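Local atomic coordinates of uncharacterized protein (Bacteroides ovatus CL02T12C04, PDB entry 6PTM), a protein that probably acts as an exo-carrageenase of glycoside hydrolase family GH42, releasing sugar units from the ends of carrageenan chains. Residues L229-F234 with Q265-L270; A453-K458 with Q560-R565; E588-S593 with N679-A684. All coordinates share one frame; numbering follows the deposited sequence.

Contact 1 (L229-F234 with Q265-L270). With EDO (1,2-ethanediol), chain B.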
# COMPACT_ATOMS: atom_id res chain seq x y z
N LEU A 229 4.92 16.98 -4.19
CA LEU A 229 4.12 18.12 -4.70
C LEU A 229 2.92 18.33 -3.78
O LEU A 229 2.06 17.42 -3.71
CB LEU A 229 3.66 17.86 -6.12
CG LEU A 229 4.67 18.20 -7.21
CD1 LEU A 229 5.78 17.17 -7.21
CD2 LEU A 229 3.98 18.29 -8.59
N ASN A 230 2.89 19.49 -3.13
CA ASN A 230 1.76 19.97 -2.29
C ASN A 230 0.72 20.65 -3.16
O ASN A 230 1.13 21.38 -4.09
CB ASN A 230 2.21 20.96 -1.23
CG ASN A 230 1.04 21.72 -0.65
OD1 ASN A 230 0.60 22.72 -1.25
ND2 ASN A 230 0.53 21.22 0.48
N HIS A 231 -0.56 20.40 -2.88
CA HIS A 231 -1.70 20.98 -3.64
C HIS A 231 -2.72 21.66 -2.72
O HIS A 231 -3.76 22.09 -3.26
CB HIS A 231 -2.33 19.91 -4.55
CG HIS A 231 -1.42 19.44 -5.63
ND1 HIS A 231 -1.17 20.20 -6.74
CD2 HIS A 231 -0.69 18.31 -5.76
CE1 HIS A 231 -0.32 19.54 -7.53
NE2 HIS A 231 -0.02 18.37 -6.95
N SER A 232 -2.50 21.72 -1.40
CA SER A 232 -3.46 22.35 -0.45
C SER A 232 -3.28 23.87 -0.41
O SER A 232 -4.21 24.54 0.01
CB SER A 232 -3.33 21.78 0.91
OG SER A 232 -2.04 22.01 1.41
N ASN A 233 -2.14 24.38 -0.85
CA ASN A 233 -1.73 25.79 -0.67
C ASN A 233 -1.57 26.39 -2.06
O ASN A 233 -0.51 26.18 -2.68
CB ASN A 233 -0.47 25.89 0.21
CG ASN A 233 -0.12 27.31 0.59
OD1 ASN A 233 -0.81 28.27 0.20
ND2 ASN A 233 0.97 27.49 1.34
N PHE A 234 -2.59 27.08 -2.56
CA PHE A 234 -2.56 27.68 -3.91
C PHE A 234 -2.27 29.17 -3.75
O PHE A 234 -2.79 29.79 -2.83
CB PHE A 234 -3.86 27.30 -4.61
CG PHE A 234 -3.84 27.64 -6.06
CD1 PHE A 234 -3.15 26.85 -6.96
CD2 PHE A 234 -4.50 28.76 -6.53
CE1 PHE A 234 -3.12 27.17 -8.30
CE2 PHE A 234 -4.45 29.09 -7.88
CZ PHE A 234 -3.78 28.28 -8.76
N GLN A 265 -1.54 26.84 -15.56
CA GLN A 265 -0.41 27.81 -15.70
C GLN A 265 0.49 27.69 -14.45
O GLN A 265 1.74 27.61 -14.58
CB GLN A 265 -0.94 29.25 -15.87
CG GLN A 265 0.17 30.32 -15.80
CD GLN A 265 -0.41 31.71 -15.72
OE1 GLN A 265 -1.33 32.00 -16.47
NE2 GLN A 265 0.05 32.54 -14.78
N VAL A 266 -0.11 27.69 -13.27
CA VAL A 266 0.67 27.78 -12.01
C VAL A 266 1.48 26.49 -11.84
O VAL A 266 2.70 26.56 -11.53
CB VAL A 266 -0.23 28.11 -10.79
CG1 VAL A 266 0.52 27.91 -9.49
CG2 VAL A 266 -0.79 29.53 -10.85
N ASN A 267 0.84 25.34 -12.05
CA ASN A 267 1.55 24.04 -11.93
C ASN A 267 2.68 23.98 -12.97
O ASN A 267 3.77 23.56 -12.59
CB ASN A 267 0.57 22.87 -12.01
CG ASN A 267 -0.13 22.68 -10.70
OD1 ASN A 267 0.33 21.94 -9.82
ND2 ASN A 267 -1.24 23.38 -10.52
N SER A 268 2.42 24.35 -14.22
CA SER A 268 3.43 24.39 -15.32
C SER A 268 4.60 25.30 -14.89
O SER A 268 5.76 24.90 -15.06
CB SER A 268 2.82 24.83 -16.63
OG SER A 268 1.98 23.80 -17.13
N ASP A 269 4.29 26.43 -14.26
CA ASP A 269 5.32 27.42 -13.84
C ASP A 269 6.14 26.84 -12.69
O ASP A 269 7.39 26.99 -12.72
CB ASP A 269 4.70 28.78 -13.49
CG ASP A 269 4.34 29.64 -14.70
OD1 ASP A 269 4.79 29.32 -15.79
OD2 ASP A 269 3.66 30.63 -14.51
N LEU A 270 5.48 26.21 -11.71
CA LEU A 270 6.19 25.55 -10.60
C LEU A 270 7.20 24.54 -11.18
O LEU A 270 8.40 24.64 -10.82
CB LEU A 270 5.22 24.88 -9.61
CG LEU A 270 5.91 24.24 -8.41
CD1 LEU A 270 6.65 25.29 -7.58
CD2 LEU A 270 4.91 23.50 -7.53
C1 EDO B . 0.98 18.22 2.81
O1 EDO B . 1.69 19.17 2.02
C2 EDO B . -0.18 17.71 2.02
O2 EDO B . -1.13 18.71 1.66
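His231 and Asn267 meet at the edge of the imidazole: His231 CE1 lies 3.4 Å from Asn267 OD1, and the oxygen sits in the plane of the ring. The amide and ring planes are 24° apart. The contact joins the end of strand 225-230 to helix 261-278. Both belong to a beta-alpha-beta crossover that continues into the parallel neighbour strand 288-292, consistent with the barrel of GH42 enzymes. The second touch is apolar. Val266 meets the end of the Phe234 ring obliquely, with CG2 at 3.9 Å from Phe234 CZ and CG1 at 3.9 Å from Phe234 CE1. Phe234 reaches the helix because its CG is anti to the backbone N (chi1 -170°).

Further out, Tyr256 OH bonds to both His231 ND1 and Asn267 ND2, which ties the two side chains together. Asn267 ND2 also bonds to Ala263 O, and its OD1 accepts from Asn198 ND2.

On the strand side, Asn230 shapes the turn. Its OD1 accepts from Asn233 N at 3.2 Å, an Asx motif, and also bonds to Thr197 OG1. With an alanine here, Asn233 N would probably lose its side-chain acceptor and the turn leading to Phe234 would be held less firmly. Asn230 ND2 bonds to O1 of a 1,2-ethanediol, probably from the crystallisation liquor, and to Ser232 OG at 2.8 Å, with an N-H...O angle of 160°.

Contact 2 (A453-K458 with Q560-R565)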
# COMPACT_ATOMS: atom_id res chain seq x y z
N ALA A 453 -5.66 -5.08 -2.18
CA ALA A 453 -5.36 -3.89 -3.01
C ALA A 453 -3.94 -4.00 -3.64
O ALA A 453 -3.78 -3.66 -4.83
CB ALA A 453 -5.52 -2.62 -2.22
N TYR A 454 -2.93 -4.42 -2.87
CA TYR A 454 -1.55 -4.68 -3.38
C TYR A 454 -1.64 -5.67 -4.55
O TYR A 454 -0.98 -5.47 -5.61
CB TYR A 454 -0.65 -5.08 -2.19
CG TYR A 454 -0.15 -3.89 -1.39
CD1 TYR A 454 -0.72 -2.62 -1.50
CD2 TYR A 454 0.91 -4.03 -0.52
CE1 TYR A 454 -0.25 -1.55 -0.78
CE2 TYR A 454 1.39 -2.96 0.22
CZ TYR A 454 0.83 -1.71 0.08
OH TYR A 454 1.35 -0.66 0.78
N ASP A 455 -2.41 -6.75 -4.38
CA ASP A 455 -2.56 -7.80 -5.42
C ASP A 455 -3.21 -7.20 -6.68
O ASP A 455 -2.82 -7.60 -7.80
CB ASP A 455 -3.29 -9.04 -4.87
CG ASP A 455 -2.42 -9.86 -3.92
OD1 ASP A 455 -1.19 -9.56 -3.84
OD2 ASP A 455 -2.99 -10.77 -3.23
N PHE A 456 -4.13 -6.27 -6.52
CA PHE A 456 -4.76 -5.59 -7.67
C PHE A 456 -3.69 -4.73 -8.38
O PHE A 456 -3.54 -4.83 -9.61
CB PHE A 456 -6.03 -4.86 -7.24
CG PHE A 456 -6.71 -4.12 -8.36
CD1 PHE A 456 -7.55 -4.79 -9.24
CD2 PHE A 456 -6.45 -2.77 -8.59
CE1 PHE A 456 -8.15 -4.11 -10.30
CE2 PHE A 456 -7.08 -2.09 -9.63
CZ PHE A 456 -7.92 -2.76 -10.49
N MET A 457 -3.00 -3.88 -7.62
CA MET A 457 -1.95 -2.99 -8.16
C MET A 457 -0.86 -3.84 -8.87
O MET A 457 -0.44 -3.46 -9.98
CB MET A 457 -1.34 -2.17 -7.01
CG MET A 457 -2.22 -1.10 -6.46
SD MET A 457 -1.42 -0.33 -4.99
CE MET A 457 -2.77 -0.23 -3.82
N LYS A 458 -0.43 -4.97 -8.29
CA LYS A 458 0.62 -5.80 -8.93
C LYS A 458 0.03 -6.59 -10.11
O LYS A 458 0.80 -6.89 -11.05
CB LYS A 458 1.27 -6.73 -7.91
CG LYS A 458 2.09 -6.03 -6.83
CD LYS A 458 3.40 -5.45 -7.37
CE LYS A 458 4.45 -6.53 -7.43
NZ LYS A 458 5.71 -6.02 -7.99
N GLN A 560 5.83 -14.39 -8.13
CA GLN A 560 5.23 -15.72 -8.43
C GLN A 560 3.95 -15.54 -9.26
O GLN A 560 3.11 -14.68 -8.92
CB GLN A 560 4.94 -16.52 -7.17
CG GLN A 560 4.53 -17.96 -7.45
CD GLN A 560 4.48 -18.76 -6.17
OE1 GLN A 560 3.86 -18.38 -5.18
NE2 GLN A 560 5.21 -19.86 -6.17
N ARG A 561 3.80 -16.39 -10.26
CA ARG A 561 2.57 -16.56 -11.07
C ARG A 561 1.34 -16.48 -10.17
O ARG A 561 1.29 -17.20 -9.13
CB ARG A 561 2.63 -17.91 -11.80
CG ARG A 561 1.43 -18.23 -12.68
CD ARG A 561 1.57 -19.60 -13.30
NE ARG A 561 0.48 -20.02 -14.17
CZ ARG A 561 0.36 -19.71 -15.46
NH1 ARG A 561 1.18 -18.86 -16.03
NH2 ARG A 561 -0.62 -20.26 -16.17
N LYS A 562 0.41 -15.59 -10.53
CA LYS A 562 -0.94 -15.45 -9.96
C LYS A 562 -1.91 -16.24 -10.86
O LYS A 562 -2.45 -15.70 -11.84
CB LYS A 562 -1.31 -13.97 -9.88
CG LYS A 562 -0.37 -13.07 -9.09
CD LYS A 562 -0.90 -11.64 -9.03
CE LYS A 562 0.08 -10.56 -8.60
NZ LYS A 562 0.69 -10.82 -7.28
N PRO A 563 -2.13 -17.55 -10.62
CA PRO A 563 -2.79 -18.38 -11.63
C PRO A 563 -4.32 -18.25 -11.70
O PRO A 563 -4.95 -18.84 -12.56
CB PRO A 563 -2.41 -19.79 -11.19
CG PRO A 563 -2.33 -19.67 -9.68
CD PRO A 563 -1.63 -18.34 -9.48
N LEU A 564 -4.90 -17.58 -10.72
CA LEU A 564 -6.34 -17.31 -10.71
C LEU A 564 -6.49 -15.79 -10.67
O LEU A 564 -5.87 -15.12 -9.76
CB LEU A 564 -7.00 -17.99 -9.51
CG LEU A 564 -6.95 -19.52 -9.52
CD1 LEU A 564 -7.41 -20.07 -8.18
CD2 LEU A 564 -7.79 -20.09 -10.65
N ARG A 565 -7.25 -15.27 -11.63
CA ARG A 565 -7.54 -13.82 -11.73
C ARG A 565 -9.03 -13.58 -11.51
O ARG A 565 -9.85 -14.12 -12.27
CB ARG A 565 -7.08 -13.28 -13.08
CG ARG A 565 -5.60 -13.47 -13.33
CD ARG A 565 -4.72 -13.00 -12.18
NE ARG A 565 -3.33 -13.08 -12.64
CZ ARG A 565 -2.68 -12.10 -13.25
NH1 ARG A 565 -3.22 -10.90 -13.43
NH2 ARG A 565 -1.42 -12.29 -13.58
O HOH W 1 1.00 -8.96 -5.18
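Asp455 and Lys562 face each other through a water. Asp455 OD1 and Lys562 NZ are 4.1 Å apart, too far for a salt bridge. The water donates to Asp455 OD1 at 2.6 Å and accepts from Lys562 NZ at 2.8 Å. Both carboxylate oxygens have further partners: OD1 takes His499 ND1 and OD2 takes Tyr587 OH. These bonds probably fix the rotation of the carboxylate.

The apolar part is small. Lys562 CE lies 4.1 Å from Lys458 CB, beside the helix. Lys458 itself bends at chi2 and chi3 (-72° and -82°), and its NZ goes to Pro462 O. Lys458 NZ and Lys562 NZ thus stay 7.0 Å apart.

The contact spans two parts of the fold. Helix 448-460 comes between strands 421-423 and 466-471 of the mixed sheet. Segment 560-565 runs into strand 564-567 of a five-stranded parallel sheet in the order 2-1-3-4-5, as in flavodoxin-like folds.

One hydrogen bond stays within 560-565. Arg565 NE donates to Lys562 O at 2.9 Å, with the oxygen almost in the guanidinium plane. This bond holds the backbone from which Lys562 extends. Arg565 NH1 bonds to Phe599 O on the neighbouring strand.

Contact 3 (E588-S593 with N679-A684); sequences EKLNFS and NEALAA
Leu682 points from helix 674-687 at Ser593, in the loop after helix 579-590. Its CB lies toward that loop but is still 6.2 Å from Ser593 OG. CG is anti to the carbonyl carbon (chi1 -65°), which carries the branch point to 4.8 Å from Ser593 OG. There the chain forks. CD1 continues the extended line, anti to CA, and reaches Ser593 OG at 4.0 Å. This is a methyl resting on a hydroxyl oxygen. CD2 leans the other way and passes 4.2 Å from Ser593 CB. The same methyl packs against Leu564 CD1 at 4.2 Å, so the leucine tip touches both the loop and a sheet strand.

The two helices belong to an alpha/beta layer built on the parallel sheet that contains strand 564-567. Helix 579-590 lies on the crossover from strand 564-567 to its parallel neighbour, strand 597-600. Helix 674-687 follows the edge strand 667-670.

Three residues earlier, at the end of helix 579-590, Leu590 makes the second touch. Its CD2 branch meets Ala681 CB at 4.2 Å, methyl to methyl. Leu590 CA and Ala681 CA are 8.4 Å apart, a spacing that the small alanine side chain probably helps to allow. Leu590 also packs on Ile597 of the sheet and on Lys678. Near by, Lys589 NZ bonds to Asn675 OD1, a polar link between the same two helices.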
# COMPACT_ATOMS: atom_id res chain seq x y z
N GLU A 588 -11.06 -13.67 -0.60
CA GLU A 588 -10.88 -14.37 0.71
C GLU A 588 -11.05 -15.88 0.52
O GLU A 588 -10.27 -16.69 1.10
CB GLU A 588 -11.91 -13.82 1.69
CG GLU A 588 -11.87 -14.45 3.06
CD GLU A 588 -12.85 -13.80 4.02
OE1 GLU A 588 -14.06 -13.71 3.68
OE2 GLU A 588 -12.42 -13.42 5.12
N LYS A 589 -12.05 -16.26 -0.25
CA LYS A 589 -12.37 -17.68 -0.52
C LYS A 589 -11.18 -18.35 -1.19
O LYS A 589 -10.93 -19.49 -0.88
CB LYS A 589 -13.65 -17.77 -1.35
CG LYS A 589 -14.17 -19.18 -1.52
CD LYS A 589 -14.66 -19.75 -0.19
CE LYS A 589 -15.43 -21.03 -0.36
NZ LYS A 589 -15.93 -21.47 0.97
N LEU A 590 -10.44 -17.65 -2.06
CA LEU A 590 -9.37 -18.26 -2.87
C LEU A 590 -7.98 -18.10 -2.22
O LEU A 590 -7.10 -18.81 -2.61
CB LEU A 590 -9.36 -17.65 -4.28
CG LEU A 590 -10.61 -17.86 -5.15
CD1 LEU A 590 -10.40 -17.18 -6.50
CD2 LEU A 590 -10.94 -19.34 -5.32
N ASN A 591 -7.80 -17.18 -1.28
CA ASN A 591 -6.47 -16.65 -0.89
C ASN A 591 -5.72 -17.51 0.13
O ASN A 591 -4.53 -17.18 0.42
CB ASN A 591 -6.56 -15.26 -0.27
CG ASN A 591 -5.19 -14.63 -0.19
OD1 ASN A 591 -4.48 -14.62 -1.19
ND2 ASN A 591 -4.81 -14.16 0.99
N PHE A 592 -6.30 -18.60 0.64
CA PHE A 592 -5.64 -19.41 1.68
C PHE A 592 -5.41 -20.83 1.16
O PHE A 592 -5.46 -21.75 1.96
CB PHE A 592 -6.45 -19.36 2.99
CG PHE A 592 -6.61 -17.96 3.51
CD1 PHE A 592 -7.64 -17.16 3.05
CD2 PHE A 592 -5.67 -17.42 4.36
CE1 PHE A 592 -7.77 -15.86 3.48
CE2 PHE A 592 -5.81 -16.11 4.80
CZ PHE A 592 -6.84 -15.33 4.34
N SER A 593 -5.07 -20.98 -0.12
CA SER A 593 -4.84 -22.30 -0.77
C SER A 593 -3.39 -22.41 -1.27
O SER A 593 -3.15 -23.29 -2.11
CB SER A 593 -5.83 -22.53 -1.90
OG SER A 593 -7.15 -22.47 -1.43
N ASN A 679 -13.93 -24.71 -6.17
CA ASN A 679 -13.61 -26.09 -6.63
C ASN A 679 -13.19 -26.04 -8.09
O ASN A 679 -12.15 -26.64 -8.46
CB ASN A 679 -14.77 -27.07 -6.44
CG ASN A 679 -15.09 -27.30 -4.99
OD1 ASN A 679 -14.29 -26.98 -4.11
ND2 ASN A 679 -16.28 -27.82 -4.72
N GLU A 680 -13.95 -25.35 -8.94
CA GLU A 680 -13.57 -25.29 -10.38
C GLU A 680 -12.24 -24.52 -10.53
O GLU A 680 -11.37 -24.95 -11.30
CB GLU A 680 -14.74 -24.71 -11.18
CG GLU A 680 -15.96 -25.62 -11.13
CD GLU A 680 -15.81 -26.90 -11.93
OE1 GLU A 680 -14.81 -27.05 -12.63
OE2 GLU A 680 -16.71 -27.74 -11.85
N ALA A 681 -12.03 -23.43 -9.79
CA ALA A 681 -10.78 -22.62 -9.89
C ALA A 681 -9.56 -23.50 -9.59
O ALA A 681 -8.60 -23.52 -10.39
CB ALA A 681 -10.84 -21.41 -8.98
N LEU A 682 -9.60 -24.24 -8.49
CA LEU A 682 -8.44 -25.07 -8.08
C LEU A 682 -8.27 -26.24 -9.07
O LEU A 682 -7.11 -26.60 -9.36
CB LEU A 682 -8.61 -25.50 -6.63
CG LEU A 682 -8.57 -24.36 -5.60
CD1 LEU A 682 -8.64 -24.93 -4.19
CD2 LEU A 682 -7.31 -23.52 -5.75
N ALA A 683 -9.35 -26.77 -9.66
CA ALA A 683 -9.23 -27.85 -10.67
C ALA A 683 -8.45 -27.32 -11.88
O ALA A 683 -7.59 -28.05 -12.44
CB ALA A 683 -10.60 -28.36 -11.04
N ALA A 684 -8.75 -26.09 -12.30
CA ALA A 684 -8.12 -25.45 -13.48
C ALA A 684 -6.63 -25.31 -13.18
O ALA A 684 -5.79 -25.44 -14.09
CB ALA A 684 -8.77 -24.11 -13.80

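The contacts follow one another along the chain, each closing before the next opens. Contact 1 joins strand 225-230 of the parallel sheet with 192-197 and 288-292 to helix 261-278. Its centre is 35 Å from that of contact 2 and 47 Å from that of contact 3, which lies across the centre of the chain. Contacts 2 and 3 are neighbours, with centres 14 Å apart. Leu564 CD2 of contact 2 packs 3.5 Å from Ala681 O of contact 3. Contact 2 joins a helix between strands 421-423 and 466-471 to the parallel sheet that includes strand 564-567. Contact 3 packs helix 674-687 against the end of helix 579-590 and the loop after it, both beside that sheet.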